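Local coordinates for aminopeptidase P; XAA-pro aminopeptidase (Streptococcus thermophilus, PDB 3IL0), which is probably a metal-dependent aminopeptidase of the M24B family, cleaving N-terminal residues that precede proline, and is represented here by its N-terminal, creatinase/prolidase-type domain, at residues K90-G95 with E113-S118; A13-S18 with I46-R51. One frame throughout, in Å; residues are numbered along the deposited sequence.

Contact 1 and contact 2 are about 13 Å apart, centre to centre, and both reach the six-stranded mixed sheet of the N-terminal domain. Contact 1 pairs strand 116-120, an outermost strand of this chain's sheet, with its neighbour 93-97. Contact 2 sets the end of helix 7-18 against strand 42-47 and the turn that follows it. The two meet directly where L91 CD1 packs on T47 CG2 at 3.7 Å. D21 also lies between them: its carboxylate accepts from the backbone N atoms of E92 and T93, and K48 NZ forms a long, weak ion pair with it. A glycerol, probably from crystallisation, lies about 5 Å from the K48 side chain.

Contact 1 (K90-G95 with E113-S118); sequences KLETIG and EGYTLS
The hydroxyl T116 OG1 donates to E92 OE2 at 2.6 Å, and OE2 receives it on its anti lone pair, the one away from the other carboxylate oxygen. E92 reaches it by a fold in its chain: CG stands anti to the backbone N (chi1 174°), and a bend at chi2 (51°) brings the carboxylate back toward the T116 hydroxyl, although CB sets out away from that strand. The backbones of the same two residues are joined as well, T116 N donating to E92 O over 2.9 Å. The ladder continues with I94 N to T116 O, also 2.9 Å, and S118 N to I94 O at 2.8 Å. These bonds join parallel neighbours, strands 93-97 and 116-120, which helix 102-111 connects as a beta-alpha-beta unit. On the sheet face carrying T93 and T116, T93 CG2 lies alongside T116 CB, pointing the same way, while T93 OG1 is hydrogen-bonded to G19 O. On the face carrying I94 and L117, L117 CD2 comes within 4.2 Å of I94 CB, and L117 also packs on helix 102-111. Ahead of the strands, the Y115 ring turns its edge to the carbonyl oxygens of L91 and E92, with CD1 3.5 Å from L91 O, and the same side chain touches V86 and E87 of helix 78-88.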
ATOM      1  N   LYS A  90       5.669 -14.758  -1.001  1.00 31.09           N
ATOM      2  CA  LYS A  90       6.285 -15.166  -2.242  1.00 32.77           C
ATOM      3  C   LYS A  90       5.779 -14.298  -3.433  1.00 32.75           C
ATOM      4  O   LYS A  90       5.462 -14.817  -4.496  1.00 32.73           O
ATOM      5  CB  LYS A  90       5.980 -16.653  -2.474  1.00 33.94           C
ATOM      6  CG  LYS A  90       6.869 -17.633  -1.648  1.00 36.67           C
ATOM      7  CD  LYS A  90       6.084 -18.812  -1.162  1.00 40.33           C
ATOM      8  CE  LYS A  90       5.635 -19.889  -2.166  1.00 42.93           C
ATOM      9  NZ  LYS A  90       5.443 -21.233  -1.364  1.00 45.29           N
ATOM     10  N   LEU A  91       5.692 -12.990  -3.262  1.00 32.62           N
ATOM     11  CA  LEU A  91       5.067 -12.149  -4.294  1.00 32.51           C
ATOM     12  C   LEU A  91       6.172 -11.770  -5.279  1.00 32.16           C
ATOM     13  O   LEU A  91       7.317 -11.774  -4.921  1.00 33.05           O
ATOM     14  CB  LEU A  91       4.387 -10.934  -3.669  1.00 32.60           C
ATOM     15  CG  LEU A  91       3.310 -11.244  -2.624  1.00 32.91           C
ATOM     16  CD1 LEU A  91       2.594  -9.982  -2.165  1.00 34.23           C
ATOM     17  CD2 LEU A  91       2.278 -12.223  -3.169  1.00 33.40           C
ATOM     18  N   GLU A  92       5.842 -11.460  -6.526  1.00 32.69           N
ATOM     19  CA  GLU A  92       6.871 -11.097  -7.477  1.00 33.60           C
ATOM     20  C   GLU A  92       6.864  -9.634  -7.988  1.00 32.47           C
ATOM     21  O   GLU A  92       7.904  -9.006  -8.115  1.00 34.17           O
ATOM     22  CB  GLU A  92       6.756 -12.034  -8.658  1.00 34.28           C
ATOM     23  CG  GLU A  92       7.671 -11.671  -9.795  1.00 39.43           C
ATOM     24  CD  GLU A  92       9.112 -11.470  -9.344  1.00 45.47           C
ATOM     25  OE1 GLU A  92       9.520 -12.151  -8.364  1.00 53.16           O
ATOM     26  OE2 GLU A  92       9.839 -10.649  -9.966  1.00 49.60           O
ATOM     27  N   THR A  93       5.693  -9.128  -8.330  1.00 31.52           N
ATOM     28  CA  THR A  93       5.559  -7.863  -8.948  1.00 29.75           C
ATOM     29  C   THR A  93       4.818  -6.903  -8.008  1.00 28.17           C
ATOM     30  O   THR A  93       3.605  -7.043  -7.686  1.00 27.51           O
ATOM     31  CB  THR A  93       4.887  -8.031 -10.325  1.00 30.39           C
ATOM     32  OG1 THR A  93       3.510  -8.319 -10.143  1.00 35.32           O
ATOM     33  CG2 THR A  93       5.491  -9.193 -11.083  1.00 28.51           C
ATOM     34  N   ILE A  94       5.581  -5.895  -7.593  1.00 27.34           N
ATOM     35  CA  ILE A  94       5.139  -4.842  -6.684  1.00 25.65           C
ATOM     36  C   ILE A  94       4.916  -3.568  -7.539  1.00 24.00           C
ATOM     37  O   ILE A  94       5.812  -3.073  -8.224  1.00 23.48           O
ATOM     38  CB  ILE A  94       6.181  -4.674  -5.551  1.00 25.85           C
ATOM     39  CG1 ILE A  94       6.454  -6.040  -4.903  1.00 28.65           C
ATOM     40  CG2 ILE A  94       5.715  -3.717  -4.480  1.00 24.36           C
ATOM     41  CD1 ILE A  94       7.601  -5.997  -3.850  1.00 31.47           C
ATOM     42  N   GLY A  95       3.679  -3.114  -7.587  1.00 22.00           N
ATOM     43  CA  GLY A  95       3.374  -1.875  -8.239  1.00 20.78           C
ATOM     44  C   GLY A  95       3.709  -0.699  -7.356  1.00 19.04           C
ATOM     45  O   GLY A  95       3.638  -0.780  -6.136  1.00 18.62           O
ATOM     46  N   GLU A 113      15.314  -5.357  -3.897  1.00 32.74           N
ATOM     47  CA  GLU A 113      16.222  -5.959  -4.886  1.00 35.20           C
ATOM     48  C   GLU A 113      15.825  -7.418  -5.089  1.00 35.50           C
ATOM     49  O   GLU A 113      15.548  -8.117  -4.135  1.00 35.52           O
ATOM     50  CB  GLU A 113      17.654  -5.858  -4.369  1.00 36.78           C
ATOM     51  CG  GLU A 113      18.672  -5.613  -5.424  1.00 42.24           C
ATOM     52  CD  GLU A 113      20.060  -5.346  -4.828  1.00 50.45           C
ATOM     53  OE1 GLU A 113      20.611  -4.206  -5.017  1.00 54.52           O
ATOM     54  OE2 GLU A 113      20.592  -6.283  -4.160  1.00 55.27           O
ATOM     55  N   GLY A 114      15.723  -7.860  -6.329  1.00 36.33           N
ATOM     56  CA  GLY A 114      15.295  -9.222  -6.629  1.00 35.79           C
ATOM     57  C   GLY A 114      13.834  -9.405  -6.955  1.00 36.69           C
ATOM     58  O   GLY A 114      13.434 -10.507  -7.361  1.00 37.64           O
ATOM     59  N   TYR A 115      13.018  -8.365  -6.738  1.00 35.99           N
ATOM     60  CA  TYR A 115      11.622  -8.362  -7.139  1.00 35.35           C
ATOM     61  C   TYR A 115      11.405  -7.422  -8.324  1.00 34.60           C
ATOM     62  O   TYR A 115      12.230  -6.630  -8.633  1.00 34.47           O
ATOM     63  CB  TYR A 115      10.734  -7.920  -5.960  1.00 35.70           C
ATOM     64  CG  TYR A 115      10.975  -8.727  -4.737  1.00 35.11           C
ATOM     65  CD1 TYR A 115      10.307  -9.910  -4.551  1.00 36.38           C
ATOM     66  CD2 TYR A 115      11.937  -8.346  -3.786  1.00 35.05           C
ATOM     67  CE1 TYR A 115      10.544 -10.691  -3.445  1.00 37.15           C
ATOM     68  CE2 TYR A 115      12.198  -9.150  -2.686  1.00 33.41           C
ATOM     69  CZ  TYR A 115      11.480 -10.317  -2.527  1.00 35.80           C
ATOM     70  OH  TYR A 115      11.653 -11.155  -1.436  1.00 43.61           O
ATOM     71  N   THR A 116      10.259  -7.503  -8.974  1.00 34.05           N
ATOM     72  CA  THR A 116       9.979  -6.668 -10.124  1.00 32.97           C
ATOM     73  C   THR A 116       9.161  -5.497  -9.581  1.00 30.52           C
ATOM     74  O   THR A 116       8.089  -5.706  -9.001  1.00 30.93           O
ATOM     75  CB  THR A 116       9.152  -7.498 -11.163  1.00 34.22           C
ATOM     76  OG1 THR A 116       9.912  -8.654 -11.556  1.00 38.20           O
ATOM     77  CG2 THR A 116       8.792  -6.697 -12.401  1.00 33.79           C
ATOM     78  N   LEU A 117       9.688  -4.288  -9.714  1.00 27.75           N
ATOM     79  CA  LEU A 117       8.960  -3.053  -9.435  1.00 25.42           C
ATOM     80  C   LEU A 117       8.270  -2.590 -10.711  1.00 24.89           C
ATOM     81  O   LEU A 117       8.882  -2.490 -11.786  1.00 24.50           O
ATOM     82  CB  LEU A 117       9.909  -1.968  -8.905  1.00 24.53           C
ATOM     83  CG  LEU A 117      10.538  -2.263  -7.529  1.00 22.59           C
ATOM     84  CD1 LEU A 117      11.585  -1.200  -7.169  1.00 16.65           C
ATOM     85  CD2 LEU A 117       9.511  -2.299  -6.489  1.00 17.64           C
ATOM     86  N   SER A 118       6.991  -2.295 -10.601  1.00 23.36           N
ATOM     87  CA  SER A 118       6.172  -2.001 -11.773  1.00 22.77           C
ATOM     88  C   SER A 118       5.523  -0.604 -11.635  1.00 20.37           C
ATOM     89  O   SER A 118       4.637  -0.408 -10.828  1.00 17.90           O
ATOM     90  CB  SER A 118       5.085  -3.068 -11.880  1.00 23.32           C
ATOM     91  OG  SER A 118       3.980  -2.565 -12.611  1.00 27.25           O
TER

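Contact 2 (A13-S18 with I46-R51); sequences AKLVQS and ITKNRR
A single methyl group, L15 CD1, meets three successive residues of the opposing backbone, with polar main-chain atoms as well as carbon around it. It lies 3.4 Å from T47 C and 3.6 Å from K48 N, and I46 O is close by. The L15 CB is directed from helix 7-18 toward residues 46-48; CG is anti to the carbonyl carbon (chi1 -84°), and the extended chi2 carries CD1 on to the peptide between T47 and K48. A looser apolar touch, L15 CD1 to I46 CG2 at 4.3 Å, adds I46, which also rests on F11 of the same helix.

One helical position further on, V16 meets the lysine of the turn. K48 reaches back with its aliphatic chain, crossing V16 at about a right angle, and its CE comes 3.7 Å from V16 CG2. A bend at chi4 (83°) turns NZ out of the line of the chain; this ammonium donates to L20 O, just beyond the helix.

The turn is shaped by T47, whose OG1 accepts from R50 N at 2.6 Å and from N49 N at 3.0 Å, an ST motif combined with an ST turn. R50 in turn forms a salt bridge with D89. Helix and turn therefore meet here by van der Waals contact, the L15 methyl against a peptide group and the V16 methyl against the lysine methylenes, while the lysine charge is turned toward the L20 carbonyl.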
ATOM      1  N   ALA A  13      -9.806  -6.078  -7.972  1.00 32.83           N
ATOM      2  CA  ALA A  13     -10.028  -6.373  -9.380  1.00 32.51           C
ATOM      3  C   ALA A  13      -8.943  -5.706 -10.275  1.00 32.45           C
ATOM      4  O   ALA A  13      -8.493  -6.249 -11.315  1.00 31.74           O
ATOM      5  CB  ALA A  13     -11.416  -5.894  -9.757  1.00 32.17           C
ATOM      6  N   LYS A  14      -8.524  -4.518  -9.859  1.00 32.11           N
ATOM      7  CA  LYS A  14      -7.595  -3.743 -10.657  1.00 32.60           C
ATOM      8  C   LYS A  14      -6.219  -4.411 -10.560  1.00 31.34           C
ATOM      9  O   LYS A  14      -5.483  -4.452 -11.542  1.00 30.03           O
ATOM     10  CB  LYS A  14      -7.605  -2.282 -10.206  1.00 33.22           C
ATOM     11  CG  LYS A  14      -6.861  -1.302 -11.123  1.00 36.17           C
ATOM     12  CD  LYS A  14      -7.669   0.056 -11.283  1.00 38.70           C
ATOM     13  CE  LYS A  14      -7.324   0.690 -12.600  1.00 39.02           C
ATOM     14  NZ  LYS A  14      -5.980   1.217 -12.471  1.00 42.66           N
ATOM     15  N   LEU A  15      -5.936  -5.025  -9.407  1.00 30.49           N
ATOM     16  CA  LEU A  15      -4.676  -5.759  -9.206  1.00 29.80           C
ATOM     17  C   LEU A  15      -4.609  -6.887 -10.231  1.00 29.16           C
ATOM     18  O   LEU A  15      -3.592  -7.070 -10.927  1.00 28.74           O
ATOM     19  CB  LEU A  15      -4.548  -6.310  -7.749  1.00 30.02           C
ATOM     20  CG  LEU A  15      -4.017  -5.454  -6.609  1.00 30.92           C
ATOM     21  CD1 LEU A  15      -3.803  -6.215  -5.215  1.00 27.21           C
ATOM     22  CD2 LEU A  15      -2.658  -4.843  -7.106  1.00 30.42           C
ATOM     23  N   VAL A  16      -5.695  -7.652 -10.315  1.00 29.71           N
ATOM     24  CA  VAL A  16      -5.804  -8.736 -11.318  1.00 31.00           C
ATOM     25  C   VAL A  16      -5.615  -8.160 -12.745  1.00 33.24           C
ATOM     26  O   VAL A  16      -4.760  -8.613 -13.513  1.00 33.53           O
ATOM     27  CB  VAL A  16      -7.152  -9.478 -11.186  1.00 30.75           C
ATOM     28  CG1 VAL A  16      -7.382 -10.403 -12.389  1.00 29.63           C
ATOM     29  CG2 VAL A  16      -7.187 -10.211  -9.861  1.00 27.15           C
ATOM     30  N   GLN A  17      -6.379  -7.130 -13.079  1.00 35.00           N
ATOM     31  CA  GLN A  17      -6.308  -6.548 -14.416  1.00 37.13           C
ATOM     32  C   GLN A  17      -4.884  -6.019 -14.732  1.00 36.55           C
ATOM     33  O   GLN A  17      -4.391  -6.124 -15.849  1.00 37.02           O
ATOM     34  CB  GLN A  17      -7.396  -5.462 -14.556  1.00 38.16           C
ATOM     35  CG  GLN A  17      -7.035  -4.288 -15.445  1.00 44.81           C
ATOM     36  CD  GLN A  17      -6.736  -4.627 -16.940  1.00 53.82           C
ATOM     37  OE1 GLN A  17      -7.631  -5.070 -17.711  1.00 58.67           O
ATOM     38  NE2 GLN A  17      -5.481  -4.342 -17.371  1.00 57.49           N
ATOM     39  N   SER A  18      -4.208  -5.495 -13.729  1.00 35.46           N
ATOM     40  CA  SER A  18      -2.930  -4.883 -13.938  1.00 35.14           C
ATOM     41  C   SER A  18      -1.720  -5.863 -13.867  1.00 33.78           C
ATOM     42  O   SER A  18      -0.600  -5.500 -14.187  1.00 33.29           O
ATOM     43  CB  SER A  18      -2.794  -3.771 -12.911  1.00 35.26           C
ATOM     44  OG  SER A  18      -2.485  -4.394 -11.655  1.00 41.80           O
ATOM     45  N   ILE A  46      -1.266  -3.218  -0.295  1.00 24.19           N
ATOM     46  CA  ILE A  46      -2.391  -4.116  -0.597  1.00 25.58           C
ATOM     47  C   ILE A  46      -1.951  -5.183  -1.614  1.00 25.64           C
ATOM     48  O   ILE A  46      -1.336  -4.869  -2.658  1.00 25.34           O
ATOM     49  CB  ILE A  46      -3.665  -3.336  -1.121  1.00 26.25           C
ATOM     50  CG1 ILE A  46      -4.156  -2.363  -0.051  1.00 27.91           C
ATOM     51  CG2 ILE A  46      -4.856  -4.287  -1.475  1.00 25.69           C
ATOM     52  CD1 ILE A  46      -5.320  -1.470  -0.521  1.00 28.01           C
ATOM     53  N   THR A  47      -2.260  -6.440  -1.270  1.00 24.76           N
ATOM     54  CA  THR A  47      -2.079  -7.601  -2.150  1.00 25.15           C
ATOM     55  C   THR A  47      -3.482  -8.253  -2.507  1.00 25.08           C
ATOM     56  O   THR A  47      -4.537  -7.812  -2.030  1.00 23.87           O
ATOM     57  CB  THR A  47      -1.157  -8.631  -1.425  1.00 25.45           C
ATOM     58  OG1 THR A  47      -1.923  -9.353  -0.453  1.00 28.01           O
ATOM     59  CG2 THR A  47       0.001  -7.869  -0.696  1.00 21.46           C
ATOM     60  N   LYS A  48      -3.476  -9.292  -3.333  1.00 25.70           N
ATOM     61  CA  LYS A  48      -4.687 -10.033  -3.565  1.00 27.52           C
ATOM     62  C   LYS A  48      -5.245 -10.609  -2.266  1.00 29.89           C
ATOM     63  O   LYS A  48      -6.453 -10.780  -2.174  1.00 31.14           O
ATOM     64  CB  LYS A  48      -4.465 -11.108  -4.586  1.00 27.66           C
ATOM     65  CG  LYS A  48      -4.453 -10.482  -5.986  1.00 29.77           C
ATOM     66  CD  LYS A  48      -4.334 -11.490  -7.077  1.00 29.91           C
ATOM     67  CE  LYS A  48      -3.833 -10.845  -8.362  1.00 31.95           C
ATOM     68  NZ  LYS A  48      -2.349 -10.763  -8.255  1.00 30.77           N
ATOM     69  N   ASN A  49      -4.383 -10.846  -1.258  1.00 30.28           N
ATOM     70  CA  ASN A  49      -4.835 -11.371  -0.023  1.00 31.94           C
ATOM     71  C   ASN A  49      -4.726 -10.543   1.211  1.00 32.72           C
ATOM     72  O   ASN A  49      -5.428 -10.871   2.109  1.00 33.54           O
ATOM     73  CB  ASN A  49      -4.293 -12.768   0.135  1.00 31.56           C
ATOM     74  CG  ASN A  49      -4.928 -13.682  -0.893  1.00 34.96           C
ATOM     75  OD1 ASN A  49      -6.189 -13.698  -1.004  1.00 41.42           O
ATOM     76  ND2 ASN A  49      -4.131 -14.316  -1.725  1.00 32.60           N
ATOM     77  N   ARG A  50      -3.905  -9.484   1.282  1.00 33.05           N
ATOM     78  CA  ARG A  50      -3.860  -8.686   2.507  1.00 32.49           C
ATOM     79  C   ARG A  50      -4.064  -7.231   2.244  1.00 32.75           C
ATOM     80  O   ARG A  50      -3.949  -6.742   1.121  1.00 32.95           O
ATOM     81  CB  ARG A  50      -2.519  -8.803   3.232  1.00 32.27           C
ATOM     82  CG  ARG A  50      -1.820 -10.107   3.120  1.00 33.68           C
ATOM     83  CD  ARG A  50      -0.636 -10.117   4.115  1.00 34.13           C
ATOM     84  NE  ARG A  50       0.034 -11.408   4.091  1.00 32.57           N
ATOM     85  CZ  ARG A  50      -0.063 -12.367   5.005  1.00 34.58           C
ATOM     86  NH1 ARG A  50      -0.813 -12.236   6.051  1.00 34.22           N
ATOM     87  NH2 ARG A  50       0.577 -13.515   4.841  1.00 36.31           N
ATOM     88  N   ARG A  51      -4.319  -6.526   3.323  1.00 33.03           N
ATOM     89  CA  ARG A  51      -4.318  -5.103   3.306  1.00 33.86           C
ATOM     90  C   ARG A  51      -3.544  -4.703   4.531  1.00 33.78           C
ATOM     91  O   ARG A  51      -3.957  -5.024   5.655  1.00 35.42           O
ATOM     92  CB  ARG A  51      -5.734  -4.573   3.379  1.00 34.87           C
ATOM     93  CG  ARG A  51      -6.626  -5.061   2.257  1.00 36.69           C
ATOM     94  CD  ARG A  51      -7.866  -4.216   2.155  1.00 41.23           C
ATOM     95  NE  ARG A  51      -8.794  -4.915   1.282  1.00 45.75           N
ATOM     96  CZ  ARG A  51      -9.770  -5.723   1.682  1.00 48.36           C
ATOM     97  NH1 ARG A  51     -10.032  -5.907   2.967  1.00 49.14           N
ATOM     98  NH2 ARG A  51     -10.500  -6.335   0.769  1.00 51.68           N
TER